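Local coordinates for protein homospermidine synthase (Legionella pneumophila subsp. pneumophila str. Philadelphia 1, PDB 2PH5) that probably catalyses formation of the polyamine homospermidine and holds a bound NAD in a Rossmann-type domain, at residues Leu153-Ala158 with Val416-Val421; Pro160-His165 with Gln424-Ile429; Gly374-Ile379 with Leu434-Gly439. One frame throughout, in Å; residues are numbered along the deposited sequence.

Contact 1: residues Leu153-Ala158 with Val416-Val421. With NAD (nicotinamide-adenine-dinucleotide), chain C.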
loop_
_atom_site.group_PDB
_atom_site.type_symbol
_atom_site.label_atom_id
_atom_site.label_comp_id
_atom_site.label_asym_id
_atom_site.label_seq_id
_atom_site.Cartn_x
_atom_site.Cartn_y
_atom_site.Cartn_z
ATOM N N LEU A 153 15.166 31.804 13.164
ATOM C CA LEU A 153 15.380 30.809 12.114
ATOM C C LEU A 153 14.099 30.010 11.927
ATOM O O LEU A 153 13.645 29.334 12.848
ATOM C CB LEU A 153 16.521 29.862 12.513
ATOM C CG LEU A 153 17.088 28.937 11.425
ATOM C CD1 LEU A 153 17.670 29.780 10.296
ATOM C CD2 LEU A 153 18.158 28.031 12.016
ATOM N N ILE A 154 13.517 30.081 10.737
ATOM C CA ILE A 154 12.270 29.375 10.479
ATOM C C ILE A 154 12.396 28.144 9.590
ATOM O O ILE A 154 13.352 28.006 8.827
ATOM C CB ILE A 154 11.223 30.330 9.868
ATOM C CG1 ILE A 154 11.769 30.938 8.571
ATOM C CG2 ILE A 154 10.883 31.420 10.871
ATOM C CD1 ILE A 154 10.797 31.872 7.858
ATOM N N THR A 155 11.412 27.256 9.705
ATOM C CA THR A 155 11.350 26.019 8.935
ATOM C C THR A 155 12.713 25.368 8.802
ATOM O O THR A 155 13.136 25.027 7.698
ATOM C CB THR A 155 10.790 26.266 7.519
ATOM O OG1 THR A 155 11.580 27.262 6.861
ATOM C CG2 THR A 155 9.336 26.749 7.587
ATOM N N HIS A 156 13.396 25.190 9.931
ATOM C CA HIS A 156 14.718 24.589 9.902
ATOM C C HIS A 156 14.748 23.200 10.524
ATOM O O HIS A 156 15.322 23.002 11.593
ATOM C CB HIS A 156 15.728 25.492 10.606
ATOM C CG HIS A 156 17.152 25.091 10.374
ATOM N ND1 HIS A 156 17.904 25.585 9.331
ATOM C CD2 HIS A 156 17.937 24.188 11.007
ATOM C CE1 HIS A 156 19.091 25.004 9.331
ATOM N NE2 HIS A 156 19.135 24.151 10.337
ATOM N N GLY A 157 14.113 22.242 9.853
ATOM C CA GLY A 157 14.107 20.869 10.336
ATOM C C GLY A 157 14.865 20.064 9.301
ATOM O O GLY A 157 15.727 20.615 8.625
ATOM N N ALA A 158 14.561 18.777 9.165
ATOM C CA ALA A 158 15.240 17.959 8.170
ATOM C C ALA A 158 14.732 18.467 6.815
ATOM O O ALA A 158 15.511 18.787 5.922
ATOM C CB ALA A 158 14.907 16.484 8.370
ATOM N N VAL A 416 15.105 34.710 9.440
ATOM C CA VAL A 416 15.899 34.100 8.381
ATOM C C VAL A 416 15.420 32.703 8.005
ATOM O O VAL A 416 14.882 31.976 8.836
ATOM C CB VAL A 416 17.403 34.037 8.775
ATOM C CG1 VAL A 416 17.931 35.441 9.038
ATOM C CG2 VAL A 416 17.591 33.178 10.005
ATOM N N GLU A 417 15.596 32.342 6.737
ATOM C CA GLU A 417 15.206 31.017 6.256
ATOM C C GLU A 417 16.459 30.191 6.025
ATOM O O GLU A 417 17.530 30.736 5.781
ATOM C CB GLU A 417 14.406 31.130 4.968
ATOM C CG GLU A 417 13.059 31.771 5.183
ATOM C CD GLU A 417 12.208 31.787 3.938
ATOM O OE1 GLU A 417 12.636 32.395 2.930
ATOM O OE2 GLU A 417 11.109 31.189 3.969
ATOM N N PRO A 418 16.340 28.857 6.092
ATOM C CA PRO A 418 17.517 28.013 5.887
ATOM C C PRO A 418 18.344 28.327 4.639
ATOM O O PRO A 418 19.556 28.117 4.639
ATOM C CB PRO A 418 16.935 26.597 5.901
ATOM C CG PRO A 418 15.508 26.792 5.488
ATOM C CD PRO A 418 15.119 28.040 6.213
ATOM N N GLU A 419 17.708 28.848 3.589
ATOM C CA GLU A 419 18.432 29.193 2.363
ATOM C C GLU A 419 19.467 30.295 2.583
ATOM O O GLU A 419 20.454 30.385 1.849
ATOM C CB GLU A 419 17.471 29.632 1.255
ATOM C CG GLU A 419 16.666 28.494 0.645
ATOM C CD GLU A 419 15.399 28.196 1.418
ATOM O OE1 GLU A 419 15.406 28.339 2.660
ATOM O OE2 GLU A 419 14.400 27.810 0.777
ATOM N N GLU A 420 19.232 31.127 3.589
ATOM C CA GLU A 420 20.134 32.219 3.913
ATOM C C GLU A 420 21.250 31.809 4.879
ATOM O O GLU A 420 22.038 32.653 5.321
ATOM C CB GLU A 420 19.348 33.372 4.522
ATOM C CG GLU A 420 18.343 34.008 3.588
ATOM C CD GLU A 420 17.314 34.830 4.340
ATOM O OE1 GLU A 420 16.377 34.227 4.909
ATOM O OE2 GLU A 420 17.447 36.074 4.377
ATOM N N VAL A 421 21.323 30.522 5.208
ATOM C CA VAL A 421 22.346 30.026 6.126
ATOM C C VAL A 421 23.424 29.233 5.388
ATOM O O VAL A 421 23.130 28.499 4.437
ATOM C CB VAL A 421 21.703 29.127 7.215
ATOM C CG1 VAL A 421 22.736 28.717 8.257
ATOM C CG2 VAL A 421 20.545 29.864 7.859
HETATM P PA NAD C . 3.335 16.642 17.908
HETATM O O1A NAD C . 1.877 16.797 17.571
HETATM O O2A NAD C . 3.845 15.274 18.198
HETATM O O5B NAD C . 3.736 17.594 19.159
HETATM C C5B NAD C . 3.325 18.958 19.191
HETATM C C4B NAD C . 3.267 19.410 20.662
HETATM O O4B NAD C . 2.815 20.746 20.641
HETATM C C3B NAD C . 2.292 18.615 21.538
HETATM O O3B NAD C . 2.966 18.099 22.688
HETATM C C2B NAD C . 1.227 19.611 21.904
HETATM O O2B NAD C . 0.636 19.421 23.170
HETATM C C1B NAD C . 1.928 20.958 21.721
HETATM N N9A NAD C . 1.061 22.083 21.352
HETATM C C8A NAD C . -0.113 21.961 20.588
HETATM N N7A NAD C . -1.068 22.816 21.008
HETATM C C5A NAD C . -0.539 23.491 22.054
HETATM C C6A NAD C . -1.065 24.495 22.867
HETATM N N6A NAD C . -2.287 25.007 22.718
HETATM N N1A NAD C . -0.246 24.981 23.876
HETATM C C2A NAD C . 1.033 24.505 24.087
HETATM N N3A NAD C . 1.576 23.522 23.293
HETATM C C4A NAD C . 0.770 23.046 22.299
HETATM O O3 NAD C . 4.105 17.197 16.643
HETATM P PN NAD C . 5.660 17.426 16.317
HETATM O O1N NAD C . 5.914 16.836 14.981
HETATM O O2N NAD C . 6.459 16.938 17.496
HETATM O O5D NAD C . 5.519 19.003 16.260
HETATM C C5D NAD C . 6.546 19.917 15.969
HETATM C C4D NAD C . 6.360 20.264 14.507
HETATM O O4D NAD C . 7.569 20.045 13.829
HETATM C C3D NAD C . 5.328 20.692 13.484
HETATM O O3D NAD C . 5.156 22.100 13.471
HETATM C C2D NAD C . 5.925 20.152 12.197
HETATM O O2D NAD C . 5.464 20.803 11.047
HETATM C C1D NAD C . 7.425 20.271 12.439
HETATM N N1N NAD C . 8.287 19.241 11.812
HETATM C C2N NAD C . 9.274 19.609 10.927
HETATM C C3N NAD C . 10.082 18.590 10.378
HETATM C C7N NAD C . 11.184 18.895 9.423
HETATM O O7N NAD C . 11.924 17.837 8.958
HETATM N N7N NAD C . 11.481 20.118 9.040
HETATM C C4N NAD C . 9.883 17.216 10.727
HETATM C C5N NAD C . 8.856 16.884 11.636
HETATM C C6N NAD C . 8.061 17.875 12.181
#
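Two donors from neighbouring residues converge on the carbonyl O of Val416. Ile154 N gives it a hydrogen bond of 3.0 Å, nearly linear at both ends (169° at the hydrogen, 177° at the oxygen), and Leu153 CA adds a CA-H...O contact at 3.5 Å to the same Val416 O. This is the parallel pairing of strands 152-153 and 415-416 at one margin of the Rossmann-type sheet, whose next strand bonds Leu153 through Tyr110 and Asn112.

The paired side chains Leu153 and Val416 lie on the same face of the sheet. Leu153 has CG trans to its own nitrogen (chi1 -168°), which brings CD1 within 3.4 Å of Val416 CG2 and 3.8 Å of Val421 CG2; its other methyl, CD2, rests over a face of the His156 ring, offset toward the rim. Ile154 sends CD1 to 3.5 Å from Glu417 CG, touching the aliphatic part of a side chain whose carboxylate forms a salt bridge with Arg138.

Past the strands the two segments stay close through Pro418, whose CD lies 3.2 Å from Ile154 O. That oxygen also accepts a 2.7 Å hydrogen bond from Thr155 OG1, which comes from above the carbonyl plane. Pro418 CB approaches His156 ND1 obliquely, while Glu417 N bonds to Glu420 OE1 across the short 3-10 turn. Beyond His156, Gly157 occupies the N-cap position of helix 158-176, and the first amide of that helix reaches the cofactor: Ala158 N makes a weak, bent hydrogen bond of 2.8 Å to NAD O7N.

Contact 2: residues Pro160-His165 with Gln424-Ile429. With NAD (nicotinamide-adenine-dinucleotide), chain C.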
loop_
_atom_site.group_PDB
_atom_site.type_symbol
_atom_site.label_atom_id
_atom_site.label_comp_id
_atom_site.label_asym_id
_atom_site.label_seq_id
_atom_site.Cartn_x
_atom_site.Cartn_y
_atom_site.Cartn_z
ATOM N N PRO A 160 11.229 20.862 5.556
ATOM C CA PRO A 160 12.206 21.876 5.146
ATOM C C PRO A 160 13.377 22.031 6.110
ATOM O O PRO A 160 13.255 21.729 7.299
ATOM C CB PRO A 160 11.369 23.140 5.094
ATOM C CG PRO A 160 10.461 22.939 6.268
ATOM C CD PRO A 160 10.009 21.498 6.077
ATOM N N GLY A 161 14.506 22.517 5.593
ATOM C CA GLY A 161 15.667 22.733 6.436
ATOM C C GLY A 161 16.949 22.147 5.891
ATOM O O GLY A 161 17.571 22.701 4.988
ATOM N N LEU A 162 17.343 21.020 6.464
ATOM C CA LEU A 162 18.543 20.321 6.066
ATOM C C LEU A 162 18.587 20.139 4.554
ATOM O O LEU A 162 19.654 20.212 3.941
ATOM C CB LEU A 162 18.567 18.960 6.748
ATOM C CG LEU A 162 19.783 18.074 6.533
ATOM C CD1 LEU A 162 21.048 18.783 7.010
ATOM C CD2 LEU A 162 19.568 16.783 7.302
ATOM N N VAL A 163 17.419 19.915 3.963
ATOM C CA VAL A 163 17.293 19.689 2.528
ATOM C C VAL A 163 17.871 20.830 1.689
ATOM O O VAL A 163 18.517 20.599 0.666
ATOM C CB VAL A 163 15.803 19.410 2.170
ATOM C CG1 VAL A 163 15.460 19.932 0.779
ATOM C CG2 VAL A 163 15.563 17.917 2.224
ATOM N N SER A 164 17.648 22.057 2.140
ATOM C CA SER A 164 18.168 23.227 1.457
ATOM C C SER A 164 19.700 23.157 1.483
ATOM O O SER A 164 20.366 23.387 0.475
ATOM C CB SER A 164 17.659 24.483 2.164
ATOM O OG SER A 164 18.394 25.631 1.798
ATOM N N HIS A 165 20.270 22.809 2.628
ATOM C CA HIS A 165 21.719 22.717 2.706
ATOM C C HIS A 165 22.272 21.584 1.857
ATOM O O HIS A 165 23.418 21.654 1.410
ATOM C CB HIS A 165 22.166 22.556 4.153
ATOM C CG HIS A 165 21.706 23.667 5.036
ATOM N ND1 HIS A 165 21.016 23.449 6.208
ATOM C CD2 HIS A 165 21.795 25.009 4.895
ATOM C CE1 HIS A 165 20.696 24.610 6.749
ATOM N NE2 HIS A 165 21.157 25.573 5.973
ATOM N N GLN A 424 27.669 24.602 4.787
ATOM C CA GLN A 424 28.814 23.918 5.382
ATOM C C GLN A 424 28.809 24.002 6.912
ATOM O O GLN A 424 29.154 23.041 7.602
ATOM C CB GLN A 424 30.117 24.494 4.813
ATOM C CG GLN A 424 31.383 23.816 5.316
ATOM C CD GLN A 424 32.662 24.491 4.822
ATOM O OE1 GLN A 424 33.727 24.344 5.436
ATOM N NE2 GLN A 424 32.565 25.225 3.710
ATOM N N TYR A 425 28.412 25.151 7.441
ATOM C CA TYR A 425 28.347 25.341 8.882
ATOM C C TYR A 425 27.363 24.345 9.480
ATOM O O TYR A 425 27.676 23.633 10.441
ATOM C CB TYR A 425 27.875 26.755 9.188
ATOM C CG TYR A 425 27.757 27.101 10.653
ATOM C CD1 TYR A 425 28.674 27.970 11.250
ATOM C CD2 TYR A 425 26.686 26.632 11.424
ATOM C CE1 TYR A 425 28.525 28.378 12.569
ATOM C CE2 TYR A 425 26.526 27.031 12.748
ATOM C CZ TYR A 425 27.449 27.909 13.313
ATOM O OH TYR A 425 27.280 28.347 14.605
ATOM N N ILE A 426 26.166 24.302 8.906
ATOM C CA ILE A 426 25.127 23.405 9.386
ATOM C C ILE A 426 25.513 21.947 9.180
ATOM O O ILE A 426 25.517 21.175 10.133
ATOM C CB ILE A 426 23.739 23.727 8.703
ATOM C CG1 ILE A 426 22.904 24.626 9.614
ATOM C CG2 ILE A 426 22.909 22.457 8.505
ATOM C CD1 ILE A 426 23.551 25.897 10.011
ATOM N N ILE A 427 25.869 21.580 7.951
ATOM C CA ILE A 427 26.240 20.198 7.652
ATOM C C ILE A 427 27.366 19.625 8.510
ATOM O O ILE A 427 27.338 18.443 8.853
ATOM C CB ILE A 427 26.648 20.031 6.181
ATOM C CG1 ILE A 427 25.478 20.395 5.270
ATOM C CG2 ILE A 427 27.080 18.595 5.929
ATOM C CD1 ILE A 427 24.233 19.585 5.526
ATOM N N ASP A 428 28.356 20.454 8.842
ATOM C CA ASP A 428 29.489 20.011 9.651
ATOM C C ASP A 428 29.103 19.721 11.097
ATOM O O ASP A 428 29.788 18.967 11.791
ATOM C CB ASP A 428 30.615 21.052 9.634
ATOM C CG ASP A 428 31.395 21.056 8.323
ATOM O OD1 ASP A 428 31.606 19.968 7.742
ATOM O OD2 ASP A 428 31.815 22.145 7.884
ATOM N N ILE A 429 28.012 20.322 11.556
ATOM C CA ILE A 429 27.570 20.099 12.924
ATOM C C ILE A 429 26.629 18.912 13.004
ATOM O O ILE A 429 26.677 18.125 13.953
ATOM C CB ILE A 429 26.850 21.341 13.492
ATOM C CG1 ILE A 429 27.804 22.543 13.466
ATOM C CG2 ILE A 429 26.346 21.055 14.903
ATOM C CD1 ILE A 429 27.221 23.828 14.033
HETATM P PA NAD C . 3.335 16.642 17.908
HETATM O O1A NAD C . 1.877 16.797 17.571
HETATM O O2A NAD C . 3.845 15.274 18.198
HETATM O O5B NAD C . 3.736 17.594 19.159
HETATM C C5B NAD C . 3.325 18.958 19.191
HETATM C C4B NAD C . 3.267 19.410 20.662
HETATM O O4B NAD C . 2.815 20.746 20.641
HETATM C C3B NAD C . 2.292 18.615 21.538
HETATM O O3B NAD C . 2.966 18.099 22.688
HETATM C C2B NAD C . 1.227 19.611 21.904
HETATM O O2B NAD C . 0.636 19.421 23.170
HETATM C C1B NAD C . 1.928 20.958 21.721
HETATM N N9A NAD C . 1.061 22.083 21.352
HETATM C C8A NAD C . -0.113 21.961 20.588
HETATM N N7A NAD C . -1.068 22.816 21.008
HETATM C C5A NAD C . -0.539 23.491 22.054
HETATM C C6A NAD C . -1.065 24.495 22.867
HETATM N N6A NAD C . -2.287 25.007 22.718
HETATM N N1A NAD C . -0.246 24.981 23.876
HETATM C C2A NAD C . 1.033 24.505 24.087
HETATM N N3A NAD C . 1.576 23.522 23.293
HETATM C C4A NAD C . 0.770 23.046 22.299
HETATM O O3 NAD C . 4.105 17.197 16.643
HETATM P PN NAD C . 5.660 17.426 16.317
HETATM O O1N NAD C . 5.914 16.836 14.981
HETATM O O2N NAD C . 6.459 16.938 17.496
HETATM O O5D NAD C . 5.519 19.003 16.260
HETATM C C5D NAD C . 6.546 19.917 15.969
HETATM C C4D NAD C . 6.360 20.264 14.507
HETATM O O4D NAD C . 7.569 20.045 13.829
HETATM C C3D NAD C . 5.328 20.692 13.484
HETATM O O3D NAD C . 5.156 22.100 13.471
HETATM C C2D NAD C . 5.925 20.152 12.197
HETATM O O2D NAD C . 5.464 20.803 11.047
HETATM C C1D NAD C . 7.425 20.271 12.439
HETATM N N1N NAD C . 8.287 19.241 11.812
HETATM C C2N NAD C . 9.274 19.609 10.927
HETATM C C3N NAD C . 10.082 18.590 10.378
HETATM C C7N NAD C . 11.184 18.895 9.423
HETATM O O7N NAD C . 11.924 17.837 8.958
HETATM N N7N NAD C . 11.481 20.118 9.040
HETATM C C4N NAD C . 9.883 17.216 10.727
HETATM C C5N NAD C . 8.856 16.884 11.636
HETATM C C6N NAD C . 8.061 17.875 12.181
#
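His165 meets two consecutive isoleucines, Ile426 and Ile427, of helix 423-430, and its atoms can be taken in order from the backbone outward. CB lies 3.9 Å from Ile427 CD1. With CG trans to the carbonyl carbon (chi1 -58°), the ring then projects across the side chain of Ile426 at about a right angle. Ile426 CB stands 3.9 Å from the centroid of the His165 ring and only 22° off its normal, which identifies a CH-pi contact over the face. Both branches of Ile426, CG1 and CG2, reach the CE1 corner of the His165 ring at 3.6 Å, and CG2 alone comes as close as 3.1 Å to His165 ND1, a tight approach. At the tip, His165 NE2 makes a weak hydrogen bond to Pro418 O, and the ring also meets that of His156.

One helical turn earlier, Leu162 CD1 touches Ile427 CD1 at 3.6 Å, the two side chains again crossing steeply. The contact between these helices is thus apolar apart from the imidazole. At its other end the segment serves the cofactor: Pro160, preceded by a cis peptide, accepts a hydrogen bond of 3.0 Å at its O from NAD N7N.

The local axes pass 9.9 Å apart at 112°. Helix 158-176 follows strand 152-153, and helix 423-430 follows the outermost strand 415-416 of the parallel Rossmann-type sheet. Helix 391-408 packs against both, through Ser399 on Leu162 and Trp406 on Ile426, while helix 295-302 lies against Val163 and Ser164.

Contact 3: residues Gly374-Ile379 with Leu434-Gly439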
loop_
_atom_site.group_PDB
_atom_site.type_symbol
_atom_site.label_atom_id
_atom_site.label_comp_id
_atom_site.label_asym_id
_atom_site.label_seq_id
_atom_site.Cartn_x
_atom_site.Cartn_y
_atom_site.Cartn_z
ATOM N N GLY A 374 22.609 13.115 0.267
ATOM C CA GLY A 374 21.781 13.106 1.456
ATOM C C GLY A 374 22.273 12.234 2.598
ATOM O O GLY A 374 23.443 11.843 2.651
ATOM N N SER A 375 21.359 11.933 3.516
ATOM C CA SER A 375 21.662 11.130 4.691
ATOM C C SER A 375 20.976 9.778 4.705
ATOM O O SER A 375 19.778 9.678 4.465
ATOM C CB SER A 375 21.263 11.892 5.956
ATOM O OG SER A 375 21.010 11.007 7.032
ATOM N N THR A 376 21.752 8.736 4.978
ATOM C CA THR A 376 21.216 7.391 5.069
ATOM C C THR A 376 21.531 6.964 6.487
ATOM O O THR A 376 22.653 6.558 6.781
ATOM C CB THR A 376 21.898 6.431 4.106
ATOM O OG1 THR A 376 21.805 6.946 2.775
ATOM C CG2 THR A 376 21.222 5.065 4.165
ATOM N N LEU A 377 20.547 7.091 7.369
ATOM C CA LEU A 377 20.712 6.734 8.773
ATOM C C LEU A 377 19.852 5.527 9.121
ATOM O O LEU A 377 18.657 5.504 8.833
ATOM C CB LEU A 377 20.314 7.913 9.673
ATOM C CG LEU A 377 20.292 7.647 11.188
ATOM C CD1 LEU A 377 21.710 7.391 11.667
ATOM C CD2 LEU A 377 19.677 8.831 11.942
ATOM N N SER A 378 20.464 4.523 9.737
ATOM C CA SER A 378 19.739 3.330 10.135
ATOM C C SER A 378 19.306 3.513 11.574
ATOM O O SER A 378 19.859 4.350 12.297
ATOM C CB SER A 378 20.629 2.099 10.045
ATOM O OG SER A 378 21.647 2.158 11.029
ATOM N N ILE A 379 18.325 2.718 11.986
ATOM C CA ILE A 379 17.810 2.780 13.343
ATOM C C ILE A 379 18.898 2.359 14.346
ATOM O O ILE A 379 18.970 2.893 15.456
ATOM C CB ILE A 379 16.556 1.871 13.503
ATOM C CG1 ILE A 379 15.997 1.998 14.925
ATOM C CG2 ILE A 379 16.898 0.414 13.175
ATOM C CD1 ILE A 379 15.475 3.378 15.238
ATOM N N LEU A 434 23.894 12.129 11.146
ATOM C CA LEU A 434 23.220 11.657 9.941
ATOM C C LEU A 434 23.716 10.348 9.327
ATOM O O LEU A 434 23.359 10.012 8.196
ATOM C CB LEU A 434 23.263 12.777 8.893
ATOM C CG LEU A 434 22.727 14.130 9.387
ATOM C CD1 LEU A 434 22.850 15.188 8.295
ATOM C CD2 LEU A 434 21.285 13.969 9.796
ATOM N N GLY A 435 24.521 9.603 10.077
ATOM C CA GLY A 435 25.039 8.346 9.572
ATOM C C GLY A 435 25.945 8.590 8.382
ATOM O O GLY A 435 26.777 9.504 8.396
ATOM N N LYS A 436 25.799 7.772 7.350
ATOM C CA LYS A 436 26.608 7.950 6.162
ATOM C C LYS A 436 25.943 9.000 5.282
ATOM O O LYS A 436 24.780 8.867 4.910
ATOM C CB LYS A 436 26.754 6.632 5.406
ATOM C CG LYS A 436 25.449 5.955 5.087
ATOM C CD LYS A 436 25.688 4.620 4.395
ATOM C CE LYS A 436 26.480 4.792 3.102
ATOM N NZ LYS A 436 26.462 3.544 2.277
ATOM N N VAL A 437 26.690 10.055 4.980
ATOM C CA VAL A 437 26.203 11.150 4.159
ATOM C C VAL A 437 27.171 11.400 3.005
ATOM O O VAL A 437 28.387 11.415 3.193
ATOM C CB VAL A 437 26.016 12.434 5.030
ATOM C CG1 VAL A 437 27.002 12.416 6.181
ATOM C CG2 VAL A 437 26.203 13.691 4.195
ATOM N N GLY A 438 26.614 11.566 1.806
ATOM C CA GLY A 438 27.415 11.807 0.616
ATOM C C GLY A 438 26.603 11.856 -0.674
ATOM O O GLY A 438 25.370 11.785 -0.658
ATOM N N GLY A 439 27.308 11.976 -1.798
ATOM C CA GLY A 439 26.662 12.042 -3.097
ATOM C C GLY A 439 26.773 10.743 -3.874
ATOM O O GLY A 439 27.695 9.953 -3.671
HETATM O O HOH W 1 24.321 7.969 2.283
#
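Ser375 and Leu434 meet polar group to backbone: Ser375 OG, turned away from the backbone N (chi1 156°), donates a 2.8 Å hydrogen bond to Leu434 O from 19° out of the carbonyl plane. The same hydroxyl lies 3.4 Å from Leu434 CB and is also hydrogen-bonded to Gln395 NE2 of helix 391-408, which packs against Leu434 as well. Val437 shares the sheet face of Ser375.

The two strands are antiparallel, their local directions 151° apart, and strand 436-442 is the last of the mixed sheet of the C-terminal domain within this chain. Thr376 and Lys436 occupy the other face, with Thr376 CB 3.7 Å from Lys436 CG. That methylene also sits 3.3 Å from Thr376 O, in front of the carbonyl oxygen. A water gives one hydrogen to Thr376 OG1 and the other to Lys436 O, and Glu358 OE2 bonds to the same hydroxyl.

Thr376 N bonds to Lys436 O at 3.0 Å; the return bond from Lys436 N is weak. Gly374 and Gly438 form another hydrogen-bonded pair, Gly374 N lying 3.2 Å from Gly438 O. Beyond the ladder, Leu377 CD1 reaches Gly435 N at 3.9 Å.

Overall arrangement
From the N terminus, the chain completes the first five strands of the parallel sheet, then passes through 153-158 and 160-165 before building most of the C-terminal domain. It returns at 416-421 to close contact 1 over 257 intervening residues, and at 424-429 to close contact 2. Residues 374-379 are reached before either closure, and their partner 434-439 follows both, so every pair of contacts crosses rather than nests. Contacts 1 and 2 share NAD and adjoin through Gly157 O and Leu162 N; contact 3 reaches contact 2 alone, through Leu434 CD1, 3.8 Å from Leu162 CD2. Together they tie the parallel sheet, the helices that follow its last two strands and the mixed sheet.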